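Local coordinates for NAD-dependent protein deacylase 2 (Archaeoglobus fulgidus, PDB 4TWJ) that removes acetyl and longer acyl groups from protein lysines in an NAD-dependent reaction, among them the acetyl group of the chromatin protein Alba, at residues K7-L12 against P240-E245; E89-V94 against E245-R250; D185-V190 against A211-V216. All blocks are in the same frame, centred on the assembly; numbering follows the deposited sequence.

Overall arrangement
All three contacts belong to the Rossmann-like NAD-binding part of the sirtuin fold, on one side of the chain's centre. Contact 3 is its strand core: mostly buried, joined by five backbone hydrogen bonds, and burying 556 Å² between its two segments. Contacts 1 and 2 are smaller, 191 and 252 Å²: contact 1 is helix on helix, contact 2 a turn against the end of a helix; both use helix 235-249 and share Glu245. Contact 1 is largely buried and made by apolar side chains and the aliphatic part of Glu245, whereas contact 2 is partly buried and adds an arginine, a lysine and a water. Ile11 and Ala8 link contact 1 to contact 3, whose nearest atoms stay about 6 Å from contact 2.

Contact 1: residues K7-L12 against P240-E245; sequences KAAEIL and PKIVEE
Ala9 and Ile242 mark the nearest approach of two helices, with their CA atoms 5.4 Å apart and the segment axes 8.6 Å apart at a crossing angle of -55°. The spacing is consistent with the small residues at the crossing: Ala8 and Ala9 offer single methyls where the partner helix presents larger side chains. Ile242 is the main bump. Its two branches take different partners: CD1 reaches the methyl of Ala8, 4.1 Å from Ala8 CB, while Ile242 CG2 turns to Leu12 and lies 3.7 Å from Leu12 CD1, with Ala9 CB close by. A chi1 of -67° directs the branches, with CG1 opposite the carbonyl carbon and CG2 opposite the backbone N. The Leu12 and Ile242 side chains cross at about a right angle, and their close contact is between these two methyls. About one turn after Ile242, Glu245 is met by Ala9, whose methyl is the bump here. Ala9 CB presses on the aliphatic stem of Glu245, 3.3 Å from Glu245 CG, and also lies 3.9 Å from Ile242 O. The glutamate stem bends at chi2 (69°), and its carboxylate atom OE1 joins Arg248 in a salt bridge. The interface is therefore apolar in substance although it contains an acid. Together the two segments bury 191 Å². On the neighbouring faces, Ile5 of helix 2-14 also touches Ile242, and Ala9 extends the packing to Val246 and Leu249. Val243 faces helix 80-90, while Ala8 and Ile11 rest on Ile214 of strand 212-217, so helices 2-14 and 235-249 lie side by side on the same face of the parallel sheet.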
ATOM      1  N   LYS A   7       4.132 -23.455  -1.451  1.00 19.87           N
ATOM      2  CA  LYS A   7       3.945 -23.329  -0.006  1.00 18.99           C
ATOM      3  C   LYS A   7       3.024 -22.157   0.319  1.00 18.08           C
ATOM      4  O   LYS A   7       2.129 -22.282   1.152  1.00 18.03           O
ATOM      5  CB  LYS A   7       5.287 -23.138   0.704  1.00 19.15           C
ATOM      6  N   ALA A   8       3.243 -21.024  -0.344  1.00 17.57           N
ATOM      7  CA  ALA A   8       2.371 -19.861  -0.167  1.00 16.93           C
ATOM      8  C   ALA A   8       0.936 -20.183  -0.583  1.00 16.75           C
ATOM      9  O   ALA A   8      -0.008 -19.813   0.107  1.00 15.98           O
ATOM     10  CB  ALA A   8       2.897 -18.671  -0.954  1.00 16.95           C
ATOM     11  N   ALA A   9       0.784 -20.876  -1.713  1.00 16.77           N
ATOM     12  CA  ALA A   9      -0.532 -21.268  -2.218  1.00 17.07           C
ATOM     13  C   ALA A   9      -1.261 -22.196  -1.246  1.00 17.18           C
ATOM     14  O   ALA A   9      -2.463 -22.037  -1.011  1.00 16.62           O
ATOM     15  CB  ALA A   9      -0.397 -21.931  -3.581  1.00 17.16           C
ATOM     16  N   GLU A  10      -0.533 -23.163  -0.689  1.00 17.88           N
ATOM     17  CA  GLU A  10      -1.092 -24.073   0.313  1.00 18.85           C
ATOM     18  C   GLU A  10      -1.609 -23.308   1.529  1.00 17.87           C
ATOM     19  O   GLU A  10      -2.722 -23.556   2.001  1.00 18.16           O
ATOM     20  CB  GLU A  10      -0.056 -25.117   0.751  1.00 20.70           C
ATOM     21  CG  GLU A  10       0.136 -26.256  -0.240  1.00 22.81           C
ATOM     22  CD  GLU A  10       1.216 -27.243   0.178  1.00 24.84           C
ATOM     23  OE1 GLU A  10       1.480 -27.379   1.395  1.00 27.27           O
ATOM     24  OE2 GLU A  10       1.796 -27.897  -0.717  1.00 27.23           O
ATOM     25  N   ILE A  11      -0.807 -22.370   2.023  1.00 16.89           N
ATOM     26  CA  ILE A  11      -1.211 -21.542   3.161  1.00 16.49           C
ATOM     27  C   ILE A  11      -2.498 -20.779   2.844  1.00 16.24           C
ATOM     28  O   ILE A  11      -3.437 -20.783   3.639  1.00 16.20           O
ATOM     29  CB  ILE A  11      -0.091 -20.562   3.584  1.00 16.31           C
ATOM     30  CG1 ILE A  11       1.034 -21.334   4.284  1.00 16.34           C
ATOM     31  CG2 ILE A  11      -0.629 -19.473   4.510  1.00 16.36           C
ATOM     32  CD1 ILE A  11       2.333 -20.568   4.414  1.00 16.32           C
ATOM     33  N   LEU A  12      -2.538 -20.133   1.684  1.00 16.14           N
ATOM     34  CA  LEU A  12      -3.693 -19.323   1.303  1.00 16.17           C
ATOM     35  C   LEU A  12      -4.941 -20.172   1.063  1.00 16.87           C
ATOM     36  O   LEU A  12      -6.041 -19.785   1.453  1.00 16.83           O
ATOM     37  CB  LEU A  12      -3.372 -18.478   0.068  1.00 15.86           C
ATOM     38  CG  LEU A  12      -2.358 -17.353   0.298  1.00 15.61           C
ATOM     39  CD1 LEU A  12      -1.911 -16.767  -1.033  1.00 15.59           C
ATOM     40  CD2 LEU A  12      -2.941 -16.270   1.199  1.00 15.64           C
ATOM     41  N   PRO A 240       0.409 -13.927  -9.772  1.00 18.27           N
ATOM     42  CA  PRO A 240      -0.434 -14.763 -10.637  1.00 18.40           C
ATOM     43  C   PRO A 240      -0.150 -16.261 -10.509  1.00 18.60           C
ATOM     44  O   PRO A 240      -1.085 -17.059 -10.531  1.00 18.24           O
ATOM     45  CB  PRO A 240      -0.104 -14.257 -12.043  1.00 18.31           C
ATOM     46  CG  PRO A 240       0.272 -12.831 -11.832  1.00 18.25           C
ATOM     47  CD  PRO A 240       1.033 -12.827 -10.530  1.00 18.20           C
ATOM     48  N   LYS A 241       1.120 -16.636 -10.358  1.00 18.91           N
ATOM     49  CA  LYS A 241       1.482 -18.046 -10.184  1.00 19.26           C
ATOM     50  C   LYS A 241       0.917 -18.616  -8.887  1.00 18.34           C
ATOM     51  O   LYS A 241       0.469 -19.766  -8.857  1.00 18.17           O
ATOM     52  CB  LYS A 241       2.995 -18.241 -10.225  1.00 20.32           C
ATOM     53  CG  LYS A 241       3.595 -18.006 -11.598  1.00 21.52           C
ATOM     54  CD  LYS A 241       5.102 -18.187 -11.589  1.00 22.62           C
ATOM     55  CE  LYS A 241       5.726 -17.603 -12.846  1.00 23.47           C
ATOM     56  NZ  LYS A 241       5.189 -18.228 -14.086  1.00 24.23           N
ATOM     57  N   ILE A 242       0.943 -17.815  -7.823  1.00 17.31           N
ATOM     58  CA  ILE A 242       0.323 -18.210  -6.559  1.00 16.70           C
ATOM     59  C   ILE A 242      -1.178 -18.444  -6.748  1.00 16.51           C
ATOM     60  O   ILE A 242      -1.702 -19.469  -6.306  1.00 16.23           O
ATOM     61  CB  ILE A 242       0.567 -17.173  -5.434  1.00 16.29           C
ATOM     62  CG1 ILE A 242       2.052 -17.143  -5.057  1.00 16.30           C
ATOM     63  CG2 ILE A 242      -0.264 -17.519  -4.205  1.00 16.25           C
ATOM     64  CD1 ILE A 242       2.423 -16.041  -4.086  1.00 16.23           C
ATOM     65  N   VAL A 243      -1.858 -17.516  -7.416  1.00 16.65           N
ATOM     66  CA  VAL A 243      -3.302 -17.636  -7.649  1.00 17.13           C
ATOM     67  C   VAL A 243      -3.622 -18.912  -8.435  1.00 17.74           C
ATOM     68  O   VAL A 243      -4.533 -19.660  -8.070  1.00 16.96           O
ATOM     69  CB  VAL A 243      -3.880 -16.406  -8.388  1.00 17.14           C
ATOM     70  CG1 VAL A 243      -5.330 -16.645  -8.798  1.00 17.20           C
ATOM     71  CG2 VAL A 243      -3.783 -15.165  -7.513  1.00 17.04           C
ATOM     72  N   GLU A 244      -2.868 -19.166  -9.502  1.00 18.78           N
ATOM     73  CA  GLU A 244      -3.093 -20.367 -10.312  1.00 19.72           C
ATOM     74  C   GLU A 244      -2.935 -21.640  -9.476  1.00 19.45           C
ATOM     75  O   GLU A 244      -3.735 -22.569  -9.604  1.00 19.10           O
ATOM     76  CB  GLU A 244      -2.162 -20.392 -11.533  1.00 21.18           C
ATOM     77  CG  GLU A 244      -2.443 -19.294 -12.554  1.00 22.86           C
ATOM     78  CD  GLU A 244      -3.873 -19.300 -13.078  1.00 24.44           C
ATOM     79  OE1 GLU A 244      -4.153 -20.055 -14.034  1.00 26.64           O
ATOM     80  OE2 GLU A 244      -4.717 -18.542 -12.543  1.00 25.36           O
ATOM     81  N   GLU A 245      -1.931 -21.668  -8.603  1.00 19.08           N
ATOM     82  CA  GLU A 245      -1.702 -22.819  -7.727  1.00 19.20           C
ATOM     83  C   GLU A 245      -2.826 -22.977  -6.701  1.00 18.23           C
ATOM     84  O   GLU A 245      -3.275 -24.093  -6.433  1.00 17.49           O
ATOM     85  CB  GLU A 245      -0.350 -22.694  -7.022  1.00 20.55           C
ATOM     86  CG  GLU A 245       0.056 -23.890  -6.173  1.00 22.04           C
ATOM     87  CD  GLU A 245       0.371 -25.144  -6.975  1.00 23.36           C
ATOM     88  OE1 GLU A 245       0.453 -25.085  -8.222  1.00 24.87           O
ATOM     89  OE2 GLU A 245       0.550 -26.204  -6.343  1.00 25.82           O
TER

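Contact 2: residues E89-V94 against E245-R250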
ATOM      1  N   GLU A  89      -9.418 -11.973  -3.466  1.00 17.50           N
ATOM      2  CA  GLU A  89     -10.567 -11.440  -2.730  1.00 18.21           C
ATOM      3  C   GLU A  89     -11.875 -11.959  -3.335  1.00 18.75           C
ATOM      4  O   GLU A  89     -12.777 -12.386  -2.613  1.00 18.54           O
ATOM      5  CB  GLU A  89     -10.543  -9.906  -2.716  1.00 18.89           C
ATOM      6  CG  GLU A  89     -11.648  -9.272  -1.881  1.00 19.39           C
ATOM      7  CD  GLU A  89     -11.534  -7.759  -1.783  1.00 19.95           C
ATOM      8  OE1 GLU A  89     -10.710  -7.155  -2.498  1.00 20.71           O
ATOM      9  OE2 GLU A  89     -12.285  -7.163  -0.985  1.00 20.30           O
ATOM     10  N   ARG A  90     -11.959 -11.932  -4.662  1.00 19.46           N
ATOM     11  CA  ARG A  90     -13.116 -12.464  -5.386  1.00 20.53           C
ATOM     12  C   ARG A  90     -13.372 -13.932  -5.033  1.00 20.11           C
ATOM     13  O   ARG A  90     -14.524 -14.361  -4.933  1.00 20.46           O
ATOM     14  CB  ARG A  90     -12.898 -12.305  -6.896  1.00 21.65           C
ATOM     15  CG  ARG A  90     -14.133 -12.519  -7.752  1.00 23.02           C
ATOM     16  CD  ARG A  90     -13.874 -12.123  -9.199  1.00 24.12           C
ATOM     17  NE  ARG A  90     -13.634 -10.681  -9.343  1.00 25.32           N
ATOM     18  CZ  ARG A  90     -12.469 -10.100  -9.646  1.00 25.88           C
ATOM     19  NH1 ARG A  90     -12.411  -8.775  -9.735  1.00 26.58           N
ATOM     20  NH2 ARG A  90     -11.364 -10.808  -9.866  1.00 25.83           N
ATOM     21  N   MET A  91     -12.293 -14.686  -4.826  1.00 19.48           N
ATOM     22  CA  MET A  91     -12.374 -16.102  -4.462  1.00 19.25           C
ATOM     23  C   MET A  91     -12.774 -16.339  -3.001  1.00 19.04           C
ATOM     24  O   MET A  91     -13.003 -17.482  -2.606  1.00 19.49           O
ATOM     25  CB  MET A  91     -11.031 -16.792  -4.730  1.00 19.36           C
ATOM     26  CG  MET A  91     -10.684 -16.923  -6.200  1.00 19.44           C
ATOM     27  SD  MET A  91      -8.952 -17.336  -6.463  1.00 19.87           S
ATOM     28  CE  MET A  91      -8.888 -18.988  -5.785  1.00 19.92           C
ATOM     29  N   GLY A  92     -12.838 -15.272  -2.205  1.00 18.56           N
ATOM     30  CA  GLY A  92     -13.203 -15.366  -0.792  1.00 18.18           C
ATOM     31  C   GLY A  92     -12.045 -15.704   0.134  1.00 17.73           C
ATOM     32  O   GLY A  92     -12.256 -16.007   1.310  1.00 18.25           O
ATOM     33  N   ILE A  93     -10.822 -15.654  -0.388  1.00 16.97           N
ATOM     34  CA  ILE A  93      -9.638 -16.003   0.393  1.00 16.41           C
ATOM     35  C   ILE A  93      -9.086 -14.775   1.104  1.00 15.70           C
ATOM     36  O   ILE A  93      -8.939 -14.774   2.325  1.00 15.54           O
ATOM     37  CB  ILE A  93      -8.550 -16.640  -0.494  1.00 16.68           C
ATOM     38  CG1 ILE A  93      -9.086 -17.952  -1.079  1.00 17.00           C
ATOM     39  CG2 ILE A  93      -7.269 -16.875   0.301  1.00 16.85           C
ATOM     40  CD1 ILE A  93      -8.199 -18.587  -2.117  1.00 17.09           C
ATOM     41  N   VAL A  94      -8.779 -13.738   0.335  1.00 14.93           N
ATOM     42  CA  VAL A  94      -8.258 -12.496   0.903  1.00 14.48           C
ATOM     43  C   VAL A  94      -9.419 -11.642   1.401  1.00 14.44           C
ATOM     44  O   VAL A  94     -10.300 -11.267   0.631  1.00 14.03           O
ATOM     45  CB  VAL A  94      -7.384 -11.735  -0.120  1.00 14.48           C
ATOM     46  CG1 VAL A  94      -7.107 -10.303   0.327  1.00 14.52           C
ATOM     47  CG2 VAL A  94      -6.081 -12.489  -0.342  1.00 14.52           C
ATOM     48  N   GLU A 245      -1.931 -21.668  -8.603  1.00 19.08           N
ATOM     49  CA  GLU A 245      -1.702 -22.819  -7.727  1.00 19.20           C
ATOM     50  C   GLU A 245      -2.826 -22.977  -6.701  1.00 18.23           C
ATOM     51  O   GLU A 245      -3.275 -24.093  -6.433  1.00 17.49           O
ATOM     52  CB  GLU A 245      -0.350 -22.694  -7.022  1.00 20.55           C
ATOM     53  CG  GLU A 245       0.056 -23.890  -6.173  1.00 22.04           C
ATOM     54  CD  GLU A 245       0.371 -25.144  -6.975  1.00 23.36           C
ATOM     55  OE1 GLU A 245       0.453 -25.085  -8.222  1.00 24.87           O
ATOM     56  OE2 GLU A 245       0.550 -26.204  -6.343  1.00 25.82           O
ATOM     57  N   VAL A 246      -3.280 -21.865  -6.136  1.00 17.21           N
ATOM     58  CA  VAL A 246      -4.411 -21.888  -5.207  1.00 16.80           C
ATOM     59  C   VAL A 246      -5.651 -22.461  -5.899  1.00 16.58           C
ATOM     60  O   VAL A 246      -6.354 -23.290  -5.328  1.00 16.06           O
ATOM     61  CB  VAL A 246      -4.724 -20.481  -4.654  1.00 16.78           C
ATOM     62  CG1 VAL A 246      -6.010 -20.485  -3.840  1.00 16.72           C
ATOM     63  CG2 VAL A 246      -3.567 -19.968  -3.803  1.00 16.82           C
ATOM     64  N   LYS A 247      -5.915 -22.024  -7.130  1.00 16.61           N
ATOM     65  CA  LYS A 247      -7.053 -22.545  -7.888  1.00 16.85           C
ATOM     66  C   LYS A 247      -6.924 -24.052  -8.114  1.00 17.06           C
ATOM     67  O   LYS A 247      -7.905 -24.782  -7.983  1.00 16.42           O
ATOM     68  CB  LYS A 247      -7.220 -21.807  -9.220  1.00 17.13           C
ATOM     69  CG  LYS A 247      -7.774 -20.399  -9.062  1.00 17.69           C
ATOM     70  CD  LYS A 247      -7.730 -19.630 -10.373  1.00 18.07           C
ATOM     71  CE  LYS A 247      -8.213 -18.197 -10.210  1.00 18.56           C
ATOM     72  NZ  LYS A 247      -9.693 -18.099 -10.149  1.00 19.04           N
ATOM     73  N   ARG A 248      -5.717 -24.517  -8.422  1.00 17.71           N
ATOM     74  CA  ARG A 248      -5.482 -25.954  -8.597  1.00 18.58           C
ATOM     75  C   ARG A 248      -5.771 -26.743  -7.320  1.00 18.38           C
ATOM     76  O   ARG A 248      -6.399 -27.803  -7.364  1.00 18.27           O
ATOM     77  CB  ARG A 248      -4.050 -26.226  -9.066  1.00 19.78           C
ATOM     78  CG  ARG A 248      -3.757 -25.759 -10.480  1.00 21.13           C
ATOM     79  CD  ARG A 248      -2.372 -26.190 -10.933  1.00 22.74           C
ATOM     80  NE  ARG A 248      -1.947 -25.466 -12.133  1.00 24.52           N
ATOM     81  CZ  ARG A 248      -1.154 -24.391 -12.153  1.00 25.90           C
ATOM     82  NH1 ARG A 248      -0.651 -23.877 -11.032  1.00 26.75           N
ATOM     83  NH2 ARG A 248      -0.850 -23.825 -13.315  1.00 27.12           N
ATOM     84  N   LEU A 249      -5.324 -26.220  -6.181  1.00 17.85           N
ATOM     85  CA  LEU A 249      -5.564 -26.874  -4.894  1.00 17.84           C
ATOM     86  C   LEU A 249      -7.053 -26.959  -4.572  1.00 17.93           C
ATOM     87  O   LEU A 249      -7.493 -27.902  -3.911  1.00 18.53           O
ATOM     88  CB  LEU A 249      -4.832 -26.133  -3.770  1.00 17.95           C
ATOM     89  CG  LEU A 249      -3.307 -26.196  -3.835  1.00 18.20           C
ATOM     90  CD1 LEU A 249      -2.698 -25.177  -2.883  1.00 18.34           C
ATOM     91  CD2 LEU A 249      -2.791 -27.595  -3.527  1.00 18.42           C
ATOM     92  N   ARG A 250      -7.821 -25.980  -5.045  1.00 17.85           N
ATOM     93  CA  ARG A 250      -9.265 -25.929  -4.817  1.00 18.32           C
ATOM     94  C   ARG A 250     -10.082 -26.609  -5.930  1.00 17.78           C
ATOM     95  O   ARG A 250     -11.306 -26.504  -5.944  1.00 17.61           O
ATOM     96  CB  ARG A 250      -9.715 -24.473  -4.655  1.00 19.26           C
ATOM     97  CG  ARG A 250      -9.291 -23.846  -3.335  1.00 20.36           C
ATOM     98  CD  ARG A 250      -9.169 -22.334  -3.441  1.00 21.55           C
ATOM     99  NE  ARG A 250     -10.403 -21.689  -3.895  1.00 22.75           N
ATOM    100  CZ  ARG A 250     -11.296 -21.079  -3.115  1.00 23.61           C
ATOM    101  NH1 ARG A 250     -11.134 -20.998  -1.795  1.00 24.20           N
ATOM    102  NH2 ARG A 250     -12.370 -20.529  -3.670  1.00 24.61           N
TER
HETATM  103  O   HOH W   1     -13.128 -19.253  -0.171  1.00 41.86           O
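Met91 and Ile93 approach Val246, Lys247 and Arg250 through side chains, since the backbones stay well apart: the CA atoms of Met91 and Lys247 are 9.0 Å from each other, and Gly92 turns the chain at positive phi in a Schellman motif. The Met91 chain bends at chi3 (67°) and brings CE into the angle between three partners, 3.8 Å from Val246 CG1, 3.7 Å from Lys247 CG and 3.6 Å from Arg250 NE. Ile93 meets Val246 tip to tip, and the 3.4 Å between Ile93 CD1 and Val246 CG1 is tighter than usual van der Waals contact. Over one face of the Arg250 guanidinium lie Met91 CB and Ile93 CD1. Arg250 NH2 makes a weak bond of 3.3 Å to Met91 O, and a water in the guanidinium plane accepts from NH1 while donating to the same carbonyl. Stronger polar partners sit outside the pair: Arg250 has a salt bridge to Glu252, and Lys247 one to Glu87. Replacing Arg250 by alanine is likely to leave Glu252 without its charged mate, take the weak bond from Met91 O and the NH1 donor from the water, and open a gap beside Met91 and Ile93. Val246 also packs on Ala9 of helix 2-14, and Ile93 on Ala18 of strand 18-22, so the contact joins the turn between helix 80-90 and strand 94-99 to the C-terminal end of helix 235-249, beside the parallel sheet.

Contact 3: residues D185-V190 against A211-V216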
ATOM      1  N   ASP A 185      -5.269 -15.609   9.820  1.00 13.44           N
ATOM      2  CA  ASP A 185      -4.414 -16.795   9.937  1.00 13.40           C
ATOM      3  C   ASP A 185      -3.380 -16.891   8.820  1.00 12.88           C
ATOM      4  O   ASP A 185      -2.563 -17.812   8.806  1.00 12.68           O
ATOM      5  CB  ASP A 185      -5.240 -18.080  10.037  1.00 14.11           C
ATOM      6  CG  ASP A 185      -6.183 -18.278   8.871  1.00 14.60           C
ATOM      7  OD1 ASP A 185      -6.263 -17.413   7.974  1.00 14.91           O
ATOM      8  OD2 ASP A 185      -6.873 -19.322   8.861  1.00 15.97           O
ATOM      9  N   ALA A 186      -3.414 -15.935   7.894  1.00 12.39           N
ATOM     10  CA  ALA A 186      -2.384 -15.801   6.870  1.00 11.88           C
ATOM     11  C   ALA A 186      -2.176 -14.322   6.572  1.00 11.42           C
ATOM     12  O   ALA A 186      -3.138 -13.573   6.434  1.00 11.26           O
ATOM     13  CB  ALA A 186      -2.785 -16.548   5.609  1.00 11.86           C
ATOM     14  N   PHE A 187      -0.917 -13.909   6.479  1.00 11.05           N
ATOM     15  CA  PHE A 187      -0.569 -12.505   6.274  1.00 10.77           C
ATOM     16  C   PHE A 187       0.542 -12.468   5.234  1.00 10.91           C
ATOM     17  O   PHE A 187       1.631 -12.992   5.475  1.00 10.96           O
ATOM     18  CB  PHE A 187      -0.110 -11.890   7.597  1.00 10.55           C
ATOM     19  CG  PHE A 187      -0.057 -10.384   7.596  1.00 10.45           C
ATOM     20  CD1 PHE A 187      -1.093  -9.639   8.138  1.00 10.37           C
ATOM     21  CD2 PHE A 187       1.048  -9.710   7.084  1.00 10.41           C
ATOM     22  CE1 PHE A 187      -1.038  -8.255   8.156  1.00 10.36           C
ATOM     23  CE2 PHE A 187       1.107  -8.325   7.101  1.00 10.37           C
ATOM     24  CZ  PHE A 187       0.062  -7.601   7.638  1.00 10.34           C
ATOM     25  N   MET A 188       0.254 -11.893   4.070  1.00 10.91           N
ATOM     26  CA  MET A 188       1.211 -11.879   2.965  1.00 11.20           C
ATOM     27  C   MET A 188       1.650 -10.454   2.657  1.00 11.10           C
ATOM     28  O   MET A 188       0.838  -9.621   2.256  1.00 11.06           O
ATOM     29  CB  MET A 188       0.614 -12.532   1.714  1.00 11.61           C
ATOM     30  CG  MET A 188       1.548 -12.503   0.508  1.00 12.09           C
ATOM     31  SD  MET A 188       1.080 -13.630  -0.821  1.00 13.39           S
ATOM     32  CE  MET A 188      -0.510 -12.965  -1.293  1.00 13.32           C
ATOM     33  N   VAL A 189       2.937 -10.185   2.867  1.00 11.08           N
ATOM     34  CA  VAL A 189       3.536  -8.898   2.526  1.00 11.15           C
ATOM     35  C   VAL A 189       3.999  -8.949   1.069  1.00 11.21           C
ATOM     36  O   VAL A 189       4.649  -9.915   0.662  1.00 11.08           O
ATOM     37  CB  VAL A 189       4.734  -8.581   3.449  1.00 11.15           C
ATOM     38  CG1 VAL A 189       5.504  -7.358   2.955  1.00 11.21           C
ATOM     39  CG2 VAL A 189       4.252  -8.374   4.881  1.00 11.15           C
ATOM     40  N   VAL A 190       3.648  -7.926   0.290  1.00 11.42           N
ATOM     41  CA  VAL A 190       4.072  -7.825  -1.113  1.00 11.73           C
ATOM     42  C   VAL A 190       4.623  -6.427  -1.407  1.00 12.13           C
ATOM     43  O   VAL A 190       3.906  -5.436  -1.302  1.00 11.77           O
ATOM     44  CB  VAL A 190       2.912  -8.116  -2.094  1.00 11.80           C
ATOM     45  CG1 VAL A 190       3.419  -8.140  -3.534  1.00 11.82           C
ATOM     46  CG2 VAL A 190       2.225  -9.432  -1.751  1.00 11.77           C
ATOM     47  N   ALA A 211      -0.455 -16.055  12.851  1.00 15.14           N
ATOM     48  CA  ALA A 211      -0.690 -16.138  11.410  1.00 14.77           C
ATOM     49  C   ALA A 211       0.515 -16.741  10.695  1.00 14.86           C
ATOM     50  O   ALA A 211       1.658 -16.555  11.109  1.00 14.78           O
ATOM     51  CB  ALA A 211      -0.994 -14.761  10.835  1.00 14.69           C
ATOM     52  N   LYS A 212       0.248 -17.459   9.615  1.00 15.01           N
ATOM     53  CA  LYS A 212       1.306 -17.918   8.723  1.00 15.24           C
ATOM     54  C   LYS A 212       1.751 -16.728   7.888  1.00 14.72           C
ATOM     55  O   LYS A 212       0.918 -16.018   7.315  1.00 14.72           O
ATOM     56  CB  LYS A 212       0.802 -19.041   7.824  1.00 16.17           C
ATOM     57  CG  LYS A 212       0.298 -20.268   8.575  1.00 17.12           C
ATOM     58  CD  LYS A 212       1.354 -20.889   9.472  1.00 18.31           C
ATOM     59  CE  LYS A 212       2.545 -21.401   8.682  1.00 19.01           C
ATOM     60  NZ  LYS A 212       3.415 -22.285   9.507  1.00 20.05           N
ATOM     61  N   MET A 213       3.063 -16.516   7.827  1.00 14.06           N
ATOM     62  CA  MET A 213       3.630 -15.287   7.283  1.00 13.47           C
ATOM     63  C   MET A 213       4.319 -15.537   5.947  1.00 13.24           C
ATOM     64  O   MET A 213       5.224 -16.368   5.854  1.00 13.46           O
ATOM     65  CB  MET A 213       4.634 -14.702   8.277  1.00 13.16           C
ATOM     66  CG  MET A 213       4.085 -14.426   9.667  1.00 12.95           C
ATOM     67  SD  MET A 213       2.745 -13.217   9.740  1.00 12.68           S
ATOM     68  CE  MET A 213       3.558 -11.781   9.047  1.00 12.92           C
ATOM     69  N   ILE A 214       3.893 -14.798   4.922  1.00 12.94           N
ATOM     70  CA  ILE A 214       4.447 -14.902   3.571  1.00 13.04           C
ATOM     71  C   ILE A 214       4.987 -13.535   3.151  1.00 13.15           C
ATOM     72  O   ILE A 214       4.346 -12.517   3.402  1.00 13.05           O
ATOM     73  CB  ILE A 214       3.369 -15.335   2.549  1.00 12.98           C
ATOM     74  CG1 ILE A 214       2.744 -16.679   2.946  1.00 13.04           C
ATOM     75  CG2 ILE A 214       3.954 -15.419   1.143  1.00 13.04           C
ATOM     76  CD1 ILE A 214       1.396 -16.932   2.313  1.00 13.10           C
ATOM     77  N   ILE A 215       6.162 -13.506   2.521  1.00 13.38           N
ATOM     78  CA  ILE A 215       6.688 -12.256   1.968  1.00 13.57           C
ATOM     79  C   ILE A 215       7.116 -12.456   0.516  1.00 13.99           C
ATOM     80  O   ILE A 215       7.738 -13.464   0.178  1.00 13.90           O
ATOM     81  CB  ILE A 215       7.828 -11.665   2.841  1.00 13.50           C
ATOM     82  CG1 ILE A 215       8.241 -10.280   2.340  1.00 13.50           C
ATOM     83  CG2 ILE A 215       9.031 -12.601   2.919  1.00 13.49           C
ATOM     84  CD1 ILE A 215       8.961  -9.468   3.394  1.00 13.49           C
ATOM     85  N   VAL A 216       6.742 -11.498  -0.329  1.00 14.54           N
ATOM     86  CA  VAL A 216       7.109 -11.480  -1.739  1.00 15.24           C
ATOM     87  C   VAL A 216       7.737 -10.122  -2.038  1.00 15.99           C
ATOM     88  O   VAL A 216       7.075  -9.092  -1.918  1.00 15.95           O
ATOM     89  CB  VAL A 216       5.878 -11.682  -2.647  1.00 15.28           C
ATOM     90  CG1 VAL A 216       6.275 -11.633  -4.120  1.00 15.43           C
ATOM     91  CG2 VAL A 216       5.179 -12.994  -2.320  1.00 15.31           C
TER
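Phe187 and Ile214 lie at the middle of a parallel strand pair in a beta-alpha-beta unit of the Rossmann-like fold, where helix 201-208 links strand 186-190 to strand 212-217. The segment axes run 14° from parallel, and five backbone hydrogen bonds hold the register. Phe187 and Val189 each use both N and O: Phe187 N takes Lys212 O at 2.9 Å and Val189 N takes Ile214 O at 2.8 Å, while their carbonyls accept from Ile214 N and Val216 N. At the entry to the pair, Asp185 O receives Lys212 N from above the carbonyl plane, 55° out of it.

On the face of Ala186, Met188, Val190, Ile214 and Val216, Met188 crosses Ile214 obliquely, its CG 3.8 Å from Ile214 CG2; helix 235-249 covers this face through Leu239, and helix 2-14 lies alongside. The other face carries Phe187, Val189, Met213 and Ile215, with Pro203 and Ala206 of helix 201-208 against Phe187 and Phe227 against Val189, Met213 and Ile215. Further out, the Asp185 carboxylate accepts from the backbone N atoms of Lys16 and His17, fixing the entry to the strand. Beyond the other end, Val190 touches Ala235 and Ile215 lies beside Asn217, two residues that bind NAD. Beside Phe187 and pointing the same way, Met213 folds at chi2 (-62°) and chi3, making an oblique Met-aromatic contact that leaves Met213 CE 3.8 Å from Phe187 CD2.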